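Local coordinates for protein glycosyl hyrolase, family 3 (Deinococcus radiodurans, PDB 3TEV) that probably hydrolyses O-glycosidic bonds as a member of glycoside hydrolase family 3, its own substrate not being established, at residues D189-L194 against G265-D270; L194-K199 against H226-A231; I259-M264 against D288-L293. All coordinates share one frame; numbering follows the deposited sequence.

Interaction 1: residues D189-L194 against G265-D270; sequences DSHLAL and GMQAID
Ala268 supplies the centre of this contact: its methyl group, on the first turn of helix 267-272, faces the backbone of Ala193 and the branched end of Leu194. The apolar part is small. Leu194 sets CD2 3.9 Å from Ala268 CB, and the same Leu194 methyl reaches Ile269 CG1 at 4.2 Å. Next to Ala268 on the helix, Gln267 CG meets Leu192 CD2 at 4.1 Å.

Ala268 CB also packs on a backbone carbonyl, 3.6 Å from Ala193 O. The amide oxygen of Gln267 meets a ring carbon, and no hydrogen bond crosses the segments. Gln267, extended with CG anti to its own N (chi1 -158°), brings OE1 to the rim of the His191 imidazole, near the ring plane and 3.6 Å from CD2; amide and ring planes are turned 54° apart. One face of that imidazole rests against CG of the neighbouring Leu192.

A type I turn runs from Ser190 to Ala193, and Ser190 OG accepts the N-H of Leu192 in an ST turn.

Asn272, one turn further along the helix, hydrogen-bonds both Leu192 O and Ala268 O through ND2, tying loop to helix. This surface contact thus docks the loop following strand 174-180 onto the short helix following strand 258-261.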
# COMPACT_ATOMS: atom_id res chain seq x y z
N ASP A 189 5.13 -1.19 -23.30
CA ASP A 189 5.75 -0.90 -24.59
C ASP A 189 7.31 -1.03 -24.54
O ASP A 189 7.93 -1.45 -25.51
CB ASP A 189 5.26 0.49 -25.02
CG ASP A 189 6.05 1.06 -26.17
OD1 ASP A 189 5.70 0.77 -27.34
OD2 ASP A 189 7.01 1.82 -25.89
N SER A 190 7.91 -0.68 -23.41
CA SER A 190 9.33 -0.94 -23.14
C SER A 190 9.52 -0.94 -21.61
O SER A 190 8.58 -0.61 -20.88
CB SER A 190 10.24 0.12 -23.79
OG SER A 190 10.32 1.29 -23.00
N HIS A 191 10.72 -1.28 -21.13
CA HIS A 191 10.97 -1.26 -19.67
C HIS A 191 10.94 0.16 -19.06
O HIS A 191 10.88 0.32 -17.85
CB HIS A 191 12.25 -2.01 -19.28
CG HIS A 191 13.51 -1.29 -19.65
ND1 HIS A 191 14.01 -1.26 -20.94
CD2 HIS A 191 14.38 -0.57 -18.90
CE1 HIS A 191 15.13 -0.56 -20.96
NE2 HIS A 191 15.38 -0.13 -19.74
N LEU A 192 10.95 1.19 -19.89
CA LEU A 192 10.90 2.55 -19.37
C LEU A 192 9.52 3.18 -19.51
O LEU A 192 9.30 4.31 -19.07
CB LEU A 192 11.95 3.43 -20.05
CG LEU A 192 13.41 3.01 -19.82
CD1 LEU A 192 14.33 3.99 -20.52
CD2 LEU A 192 13.73 2.95 -18.32
N ALA A 193 8.59 2.46 -20.11
CA ALA A 193 7.26 3.00 -20.31
C ALA A 193 6.35 2.52 -19.18
O ALA A 193 6.53 1.41 -18.66
CB ALA A 193 6.71 2.54 -21.68
N LEU A 194 5.37 3.34 -18.80
CA LEU A 194 4.37 2.89 -17.84
C LEU A 194 3.53 1.79 -18.47
O LEU A 194 3.16 1.89 -19.63
CB LEU A 194 3.46 4.05 -17.42
CG LEU A 194 4.14 5.15 -16.59
CD1 LEU A 194 3.20 6.34 -16.42
CD2 LEU A 194 4.61 4.62 -15.22
N GLY A 265 10.09 4.34 -6.24
CA GLY A 265 11.42 3.99 -6.76
C GLY A 265 11.45 2.98 -7.91
O GLY A 265 12.50 2.53 -8.33
N MSE A 266 10.28 2.63 -8.41
CA MSE A 266 10.20 1.71 -9.53
C MSE A 266 10.53 2.40 -10.84
O MSE A 266 10.15 3.56 -11.07
CB MSE A 266 8.84 1.01 -9.56
CG MSE A 266 8.74 -0.06 -8.48
SE MSE A 266 6.92 -0.62 -8.13
CE MSE A 266 6.57 -1.57 -9.82
N GLN A 267 11.26 1.68 -11.69
CA GLN A 267 11.97 2.24 -12.84
C GLN A 267 11.11 3.09 -13.77
O GLN A 267 11.52 4.20 -14.14
CB GLN A 267 12.68 1.13 -13.62
CG GLN A 267 13.84 1.63 -14.47
CD GLN A 267 14.64 0.51 -15.14
OE1 GLN A 267 14.14 -0.60 -15.34
NE2 GLN A 267 15.88 0.81 -15.50
N ALA A 268 9.94 2.59 -14.16
CA ALA A 268 9.09 3.30 -15.13
C ALA A 268 8.66 4.68 -14.63
O ALA A 268 8.65 5.64 -15.40
CB ALA A 268 7.88 2.45 -15.51
N ILE A 269 8.33 4.79 -13.34
CA ILE A 269 8.01 6.09 -12.75
C ILE A 269 9.26 6.96 -12.70
O ILE A 269 9.26 8.13 -13.12
CB ILE A 269 7.42 5.94 -11.32
CG1 ILE A 269 5.92 5.66 -11.40
CG2 ILE A 269 7.68 7.21 -10.47
CD1 ILE A 269 5.04 6.89 -11.61
N ASP A 270 10.33 6.36 -12.20
CA ASP A 270 11.59 7.05 -11.99
C ASP A 270 12.12 7.67 -13.28
O ASP A 270 12.74 8.74 -13.26
CB ASP A 270 12.61 6.07 -11.40
CG ASP A 270 13.61 6.74 -10.50
OD1 ASP A 270 13.27 7.70 -9.77
OD2 ASP A 270 14.76 6.26 -10.52

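Interaction 2: residues L194-K199 against H226-A231; sequences LPRVSK and HIVYDA
Arg196 and Asp230 form a salt bridge that uses a single carboxylate oxygen: Arg196 NH2 lies 2.8 Å from Asp230 OD1, on its syn side but 31° out of the carboxylate plane and well bent, and NE adds a weak bond to the same atom. The planes of guanidinium and carboxylate are 43° apart. Arg196 gets there by bending at chi3 (78°).

Next to the ion pair, strands 196-197 and 228-229 form a two-stranded parallel sheet separate from the barrel sheet, built by the chain after strands 174-180 and 221-224. Val197 N donates to Val228 O at 2.8 Å, Val228 N to Pro195 O at 3.0 Å, and Asp230 N to Val197 O at 3.1 Å. At the strand ends a water shares Val197 O with Asp230 N and links it to Lys199 O and Ala231 N.

The packing divides between the two faces of the pair. On the Arg196 side, Val228 CG1 lies over one face of the guanidinium, near its rim, and Val228 CG2 touches Leu194 CD1 at 4.0 Å. On the other, Val197 runs alongside Tyr229, with CB 3.7 Å from CD1, and its CG2 meets Ile227 CG2 at 3.8 Å. Tyr229 OH hydrogen-bonds Gly182 O, and Leu204 of helix 201-206 touches Val197.

Gripped at NH2 by both Asp230 OD1 and Ala234 O, with Val228 CG1 over one face, the guanidinium would have its rotation fixed.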
# COMPACT_ATOMS: atom_id res chain seq x y z
N LEU A 194 5.37 3.34 -18.80
CA LEU A 194 4.37 2.89 -17.84
C LEU A 194 3.53 1.79 -18.47
O LEU A 194 3.16 1.89 -19.63
CB LEU A 194 3.46 4.05 -17.42
CG LEU A 194 4.14 5.15 -16.59
CD1 LEU A 194 3.20 6.34 -16.42
CD2 LEU A 194 4.61 4.62 -15.22
N PRO A 195 3.25 0.72 -17.72
CA PRO A 195 2.34 -0.27 -18.28
C PRO A 195 0.96 0.33 -18.51
O PRO A 195 0.56 1.25 -17.78
CB PRO A 195 2.28 -1.36 -17.21
CG PRO A 195 3.06 -0.87 -16.04
CD PRO A 195 3.89 0.28 -16.47
N ARG A 196 0.26 -0.16 -19.54
CA ARG A 196 -1.08 0.31 -19.89
C ARG A 196 -2.10 -0.83 -19.85
O ARG A 196 -1.76 -1.99 -20.05
CB ARG A 196 -1.11 0.93 -21.29
CG ARG A 196 -0.17 2.09 -21.50
CD ARG A 196 -0.41 2.74 -22.88
NE ARG A 196 -1.58 3.62 -22.90
CZ ARG A 196 -1.57 4.92 -22.55
NH1 ARG A 196 -0.44 5.50 -22.15
NH2 ARG A 196 -2.70 5.63 -22.61
N VAL A 197 -3.35 -0.47 -19.61
CA VAL A 197 -4.48 -1.36 -19.80
C VAL A 197 -5.43 -0.63 -20.73
O VAL A 197 -5.85 0.48 -20.44
CB VAL A 197 -5.16 -1.71 -18.46
CG1 VAL A 197 -6.47 -2.48 -18.68
CG2 VAL A 197 -4.21 -2.51 -17.59
N SER A 198 -5.74 -1.24 -21.86
CA SER A 198 -6.56 -0.56 -22.86
C SER A 198 -8.00 -1.08 -22.95
O SER A 198 -8.74 -0.70 -23.87
CB SER A 198 -5.88 -0.66 -24.21
OG SER A 198 -5.93 -2.01 -24.62
N LYS A 199 -8.39 -1.95 -22.02
CA LYS A 199 -9.76 -2.48 -21.94
C LYS A 199 -10.79 -1.39 -21.71
O LYS A 199 -10.50 -0.37 -21.08
CB LYS A 199 -9.87 -3.47 -20.77
CG LYS A 199 -9.00 -4.70 -20.93
CD LYS A 199 -9.08 -5.60 -19.71
CE LYS A 199 -8.19 -6.81 -19.90
NZ LYS A 199 -8.22 -7.73 -18.73
N HIS A 226 1.07 1.88 -10.53
CA HIS A 226 1.59 2.79 -11.54
C HIS A 226 1.17 2.33 -12.95
O HIS A 226 2.01 2.04 -13.78
CB HIS A 226 3.12 2.87 -11.50
CG HIS A 226 3.69 3.23 -10.16
ND1 HIS A 226 3.16 4.22 -9.35
CD2 HIS A 226 4.79 2.76 -9.51
CE1 HIS A 226 3.88 4.31 -8.25
NE2 HIS A 226 4.88 3.44 -8.32
N ILE A 227 -0.13 2.25 -13.21
CA ILE A 227 -0.61 1.74 -14.49
C ILE A 227 -1.57 2.74 -15.11
O ILE A 227 -2.36 3.35 -14.40
CB ILE A 227 -1.33 0.38 -14.29
CG1 ILE A 227 -0.36 -0.64 -13.67
CG2 ILE A 227 -1.93 -0.15 -15.62
CD1 ILE A 227 -1.10 -1.83 -13.03
N VAL A 228 -1.48 2.91 -16.42
CA VAL A 228 -2.36 3.82 -17.14
C VAL A 228 -3.56 3.01 -17.66
O VAL A 228 -3.37 2.03 -18.40
CB VAL A 228 -1.62 4.55 -18.32
CG1 VAL A 228 -2.53 5.54 -19.01
CG2 VAL A 228 -0.36 5.27 -17.83
N TYR A 229 -4.77 3.39 -17.24
CA TYR A 229 -6.01 2.78 -17.76
C TYR A 229 -6.68 3.74 -18.73
O TYR A 229 -7.26 4.74 -18.30
CB TYR A 229 -6.97 2.42 -16.63
CG TYR A 229 -6.36 1.41 -15.69
CD1 TYR A 229 -6.76 0.07 -15.68
CD2 TYR A 229 -5.34 1.80 -14.82
CE1 TYR A 229 -6.14 -0.86 -14.83
CE2 TYR A 229 -4.75 0.91 -13.97
CZ TYR A 229 -5.13 -0.41 -13.97
OH TYR A 229 -4.48 -1.25 -13.08
N ASP A 230 -6.59 3.45 -20.04
CA ASP A 230 -7.20 4.26 -21.10
C ASP A 230 -8.66 4.65 -20.82
O ASP A 230 -9.09 5.75 -21.15
CB ASP A 230 -7.17 3.52 -22.45
CG ASP A 230 -5.77 3.30 -22.99
OD1 ASP A 230 -4.78 3.81 -22.42
OD2 ASP A 230 -5.65 2.59 -24.01
N ALA A 231 -9.41 3.73 -20.23
CA ALA A 231 -10.85 3.94 -20.07
C ALA A 231 -11.16 4.83 -18.87
O ALA A 231 -12.28 5.29 -18.75
CB ALA A 231 -11.58 2.60 -19.96
O HOH W 1 -8.62 1.09 -19.80

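Interaction 3: residues I259-M264 against D288-L293; sequences IVTDSM and DLVMAL
Ile259-Thr261 and Leu289-Met291 run side by side in the same direction, the segments 27° apart, with Val260 bridged to Leu289 and Thr261 N donating to Leu289 O at 3.1 Å. Side chains complete the pairing at both ends. Asp288 accepts Ile259 N on OD2 at 2.8 Å, on the anti side of the carboxylate, while its own N returns a bond to Ile259 O; Arg250 and Arg323 form salt bridges to the two carboxylate oxygens. At the other end Thr261 OG1, not Thr261 O, accepts Met291 N at 3.1 Å; lying between its backbone N and carbonyl carbon (chi1 70°), it also donates to Asp262 O. Met264 N then closes onto Met291 O at 3.2 Å.

Val260 CG2 touches CG of selenomethionine Met291 at 3.7 Å, and that CG presses to 3.1 Å from Thr261 O. On the other side, the side chains of selenomethionine Met264 and Val290 cross at about a right angle, Met264 CG 3.7 Å from Val290 CG1.

This parallel seam joins the two outermost strands of the eight-stranded sheet, closing it into a TIM barrel. Helix 275-285 makes the beta-alpha-beta crossover and covers Thr261, Met264 and Val290; strand 221-224 flanks Val260 and strand 22-24 flanks Val290.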
# COMPACT_ATOMS: atom_id res chain seq x y z
N ILE A 259 -5.42 5.33 1.18
CA ILE A 259 -4.84 5.05 -0.12
C ILE A 259 -3.34 5.28 -0.05
O ILE A 259 -2.91 6.36 0.35
CB ILE A 259 -5.45 5.92 -1.20
CG1 ILE A 259 -6.96 5.65 -1.28
CG2 ILE A 259 -4.74 5.70 -2.54
CD1 ILE A 259 -7.71 6.61 -2.22
N VAL A 260 -2.56 4.26 -0.40
CA VAL A 260 -1.10 4.37 -0.39
C VAL A 260 -0.59 4.14 -1.83
O VAL A 260 -1.16 3.34 -2.54
CB VAL A 260 -0.43 3.40 0.66
CG1 VAL A 260 -0.78 1.95 0.37
CG2 VAL A 260 1.11 3.54 0.67
N THR A 261 0.44 4.87 -2.25
CA THR A 261 1.01 4.68 -3.58
C THR A 261 1.92 3.48 -3.57
O THR A 261 2.57 3.21 -2.55
CB THR A 261 1.97 5.79 -3.93
OG1 THR A 261 3.16 5.63 -3.11
CG2 THR A 261 1.33 7.15 -3.73
N ASP A 262 2.02 2.76 -4.70
CA ASP A 262 3.09 1.78 -4.84
C ASP A 262 4.45 2.50 -4.70
O ASP A 262 4.53 3.74 -4.77
CB ASP A 262 2.98 1.06 -6.19
CG ASP A 262 3.69 -0.32 -6.23
OD1 ASP A 262 4.54 -0.60 -5.36
OD2 ASP A 262 3.39 -1.12 -7.15
N SER A 263 5.52 1.72 -4.50
CA SER A 263 6.87 2.27 -4.35
C SER A 263 7.24 3.32 -5.43
O SER A 263 7.17 3.02 -6.64
CB SER A 263 7.88 1.12 -4.38
OG SER A 263 9.20 1.60 -4.55
N MSE A 264 7.64 4.53 -5.03
CA MSE A 264 7.97 5.55 -6.06
C MSE A 264 9.35 5.35 -6.71
O MSE A 264 9.71 6.10 -7.63
CB MSE A 264 7.83 6.97 -5.51
CG MSE A 264 6.50 7.29 -4.84
SE MSE A 264 4.92 7.06 -6.00
CE MSE A 264 5.20 8.47 -7.32
N ASP A 288 -3.27 9.19 0.54
CA ASP A 288 -3.02 9.64 1.92
C ASP A 288 -1.56 9.46 2.32
O ASP A 288 -1.09 10.11 3.26
CB ASP A 288 -3.87 8.83 2.91
CG ASP A 288 -5.33 8.89 2.58
OD1 ASP A 288 -5.88 10.02 2.57
OD2 ASP A 288 -5.92 7.83 2.29
N LEU A 289 -0.87 8.55 1.61
CA LEU A 289 0.44 8.05 2.04
C LEU A 289 1.29 7.77 0.81
O LEU A 289 0.83 7.10 -0.12
CB LEU A 289 0.28 6.74 2.85
CG LEU A 289 1.55 6.20 3.57
CD1 LEU A 289 2.19 7.25 4.54
CD2 LEU A 289 1.24 4.91 4.33
N VAL A 290 2.52 8.28 0.80
CA VAL A 290 3.42 8.02 -0.30
C VAL A 290 4.56 7.11 0.18
O VAL A 290 5.22 7.40 1.18
CB VAL A 290 3.98 9.35 -0.88
CG1 VAL A 290 5.11 9.08 -1.89
CG2 VAL A 290 2.87 10.15 -1.55
N MSE A 291 4.77 6.00 -0.53
CA MSE A 291 5.92 5.13 -0.27
C MSE A 291 7.16 5.78 -0.85
O MSE A 291 7.33 5.76 -2.05
CB MSE A 291 5.75 3.76 -0.88
CG MSE A 291 4.64 2.99 -0.23
SE MSE A 291 4.61 1.12 -0.75
CE MSE A 291 6.17 0.70 0.36
N ALA A 292 8.04 6.30 -0.02
CA ALA A 292 9.22 6.98 -0.49
C ALA A 292 10.43 6.10 -0.18
O ALA A 292 11.15 6.32 0.80
CB ALA A 292 9.32 8.35 0.21
N LEU A 293 10.63 5.06 -0.99
CA LEU A 293 11.66 4.07 -0.70
C LEU A 293 12.97 4.45 -1.37
O LEU A 293 12.98 5.08 -2.42
CB LEU A 293 11.23 2.69 -1.19
CG LEU A 293 9.86 2.14 -0.75
CD1 LEU A 293 9.76 0.67 -1.18
CD2 LEU A 293 9.57 2.29 0.75

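In the fold
Interaction 3 lies in the barrel wall, its centre about 7 Å from that of the chain, whereas interactions 1 and 2 lie about 19 Å out, in the segments that lead away from the barrel strands. Leu194 belongs to both outer contacts, whose centres are about 13 Å apart. His226 connects the three: its NE2 is 2.9 Å from Ser263 O, a probable hydrogen bond to interaction 3, and its CG is 3.5 Å from Ile269 CG1 of interaction 1. Chain order ties 259-264 directly to 265-270. The segment 259-264 carries the Val-Thr-Asp-Ser sequence of the family 3 signature, so interaction 3 probably borders the substrate pocket, as in relatives; no ligand marks it here.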